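PDB 4I3F: serine hydrolase CCSP0084, which probably hydrolyses carbon-carbon bonds of meta-cleavage products, and esters, as a serine hydrolase of the alpha/beta hydrolase family. Local coordinates for residues W103-Q106 / Q107-L111. Numbering follows the deposited sequence.
Sequences WVQQ and QIDLL
Gln105 and Asp109, one helical turn apart, join their side chains on the exposed flank of helix 96-113. The Gln105 chain runs out with CG anti to the backbone N (chi1 -168°), then bends at CG, which swings the amide along the helix until NE2 donates to Asp109 OD1 at 2.9 Å. The bond is nearly straight and lies in the amide plane, yet it meets OD1 from above the carboxylate plane; the two flat groups are turned 48° apart. Beneath it, Asp109 N reaches Gln105 O at 2.8 Å: an i to i+4 side-chain bond laid over the alpha-helical backbone bond. Glutamine has the length and the N-H to span the turn, and the short aspartate stays close to the backbone.

On the inward side Gln106 and Gln107 lie alongside each other. Gln106 is long enough for its extended chain to carry OE1 to Ala82 N and NE2 to Asp80 O and Thr34 OG1, whereas buried Gln107 NE2 has no partner. Gln107 and Leu110 pack helix 96-113 on strands 46-50 and 75-79 of the central alpha/beta hydrolase sheet, while branched, apolar Val104 presses on helix 126-137 and joins Ile108 against His138, a sodium ligand.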
loop_
_atom_site.group_PDB
_atom_site.type_symbol
_atom_site.label_atom_id
_atom_site.label_comp_id
_atom_site.label_asym_id
_atom_site.label_seq_id
_atom_site.Cartn_x
_atom_site.Cartn_y
_atom_site.Cartn_z
ATOM N N TRP A 103 2.282 -5.676 -10.718
ATOM C CA TRP A 103 2.137 -5.696 -9.256
ATOM C C TRP A 103 1.329 -6.905 -8.780
ATOM O O TRP A 103 1.673 -7.533 -7.768
ATOM C CB TRP A 103 1.514 -4.387 -8.771
ATOM C CG TRP A 103 2.431 -3.195 -8.963
ATOM C CD1 TRP A 103 3.797 -3.206 -8.934
ATOM C CD2 TRP A 103 2.045 -1.836 -9.234
ATOM N NE1 TRP A 103 4.284 -1.936 -9.145
ATOM C CE2 TRP A 103 3.232 -1.079 -9.340
ATOM C CE3 TRP A 103 0.813 -1.187 -9.396
ATOM C CZ2 TRP A 103 3.223 0.298 -9.597
ATOM C CZ3 TRP A 103 0.807 0.178 -9.654
ATOM C CH2 TRP A 103 2.002 0.904 -9.759
ATOM N N VAL A 104 0.268 -7.235 -9.513
ATOM C CA VAL A 104 -0.536 -8.416 -9.207
ATOM C C VAL A 104 0.312 -9.681 -9.363
ATOM O O VAL A 104 0.401 -10.485 -8.433
ATOM C CB VAL A 104 -1.824 -8.470 -10.072
ATOM C CG1 VAL A 104 -2.529 -9.826 -9.948
ATOM C CG2 VAL A 104 -2.775 -7.335 -9.666
ATOM N N GLN A 105 0.960 -9.853 -10.515
ATOM C CA GLN A 105 1.743 -11.068 -10.741
ATOM C C GLN A 105 2.911 -11.181 -9.758
ATOM O O GLN A 105 3.277 -12.281 -9.336
ATOM C CB GLN A 105 2.235 -11.173 -12.196
ATOM C CG GLN A 105 2.805 -12.543 -12.543
ATOM C CD GLN A 105 1.776 -13.657 -12.393
ATOM O OE1 GLN A 105 0.662 -13.556 -12.904
ATOM N NE2 GLN A 105 2.152 -14.730 -11.701
ATOM N N GLN A 106 3.492 -10.047 -9.382
ATOM C CA GLN A 106 4.573 -10.054 -8.399
ATOM C C GLN A 106 4.148 -10.728 -7.091
ATOM O O GLN A 106 4.899 -11.527 -6.518
ATOM C CB GLN A 106 5.058 -8.629 -8.108
ATOM C CG GLN A 106 6.150 -8.582 -7.021
ATOM C CD GLN A 106 6.484 -7.176 -6.571
ATOM O OE1 GLN A 106 5.690 -6.249 -6.747
ATOM N NE2 GLN A 106 7.660 -7.008 -5.975
ATOM N N GLN A 107 2.947 -10.423 -6.612
ATOM C CA GLN A 107 2.525 -10.976 -5.330
ATOM C C GLN A 107 2.211 -12.456 -5.435
ATOM O O GLN A 107 2.474 -13.216 -4.500
ATOM C CB GLN A 107 1.325 -10.202 -4.759
ATOM C CG GLN A 107 1.565 -8.700 -4.602
ATOM C CD GLN A 107 2.944 -8.376 -4.052
ATOM O OE1 GLN A 107 3.404 -8.992 -3.100
ATOM N NE2 GLN A 107 3.611 -7.411 -4.661
ATOM N N ILE A 108 1.650 -12.873 -6.569
ATOM C CA ILE A 108 1.411 -14.291 -6.813
ATOM C C ILE A 108 2.744 -15.041 -6.900
ATOM O O ILE A 108 2.902 -16.111 -6.297
ATOM C CB ILE A 108 0.599 -14.520 -8.097
ATOM C CG1 ILE A 108 -0.769 -13.847 -7.980
ATOM C CG2 ILE A 108 0.439 -16.012 -8.376
ATOM C CD1 ILE A 108 -1.585 -14.356 -6.809
ATOM N N ASP A 109 3.699 -14.470 -7.635
ATOM C CA ASP A 109 5.031 -15.061 -7.752
ATOM C C ASP A 109 5.740 -15.123 -6.398
ATOM O O ASP A 109 6.509 -16.054 -6.142
ATOM C CB ASP A 109 5.893 -14.275 -8.742
ATOM C CG ASP A 109 5.442 -14.445 -10.179
ATOM O OD1 ASP A 109 4.689 -15.405 -10.467
ATOM O OD2 ASP A 109 5.848 -13.613 -11.023
ATOM N N LEU A 110 5.488 -14.139 -5.539
ATOM C CA LEU A 110 6.059 -14.139 -4.187
ATOM C C LEU A 110 5.459 -15.264 -3.336
ATOM O O LEU A 110 6.187 -16.025 -2.701
ATOM C CB LEU A 110 5.829 -12.785 -3.511
ATOM C CG LEU A 110 6.280 -12.610 -2.056
ATOM C CD1 LEU A 110 7.769 -12.886 -1.906
ATOM C CD2 LEU A 110 5.951 -11.213 -1.533
ATOM N N LEU A 111 4.130 -15.359 -3.316
ATOM C CA LEU A 111 3.467 -16.417 -2.556
ATOM C C LEU A 111 3.875 -17.804 -3.053
ATOM O O LEU A 111 4.072 -18.725 -2.253
ATOM C CB LEU A 111 1.943 -16.245 -2.600
ATOM C CG LEU A 111 1.376 -14.987 -1.949
ATOM C CD1 LEU A 111 -0.139 -14.919 -2.139
ATOM C CD2 LEU A 111 1.724 -14.928 -0.466
#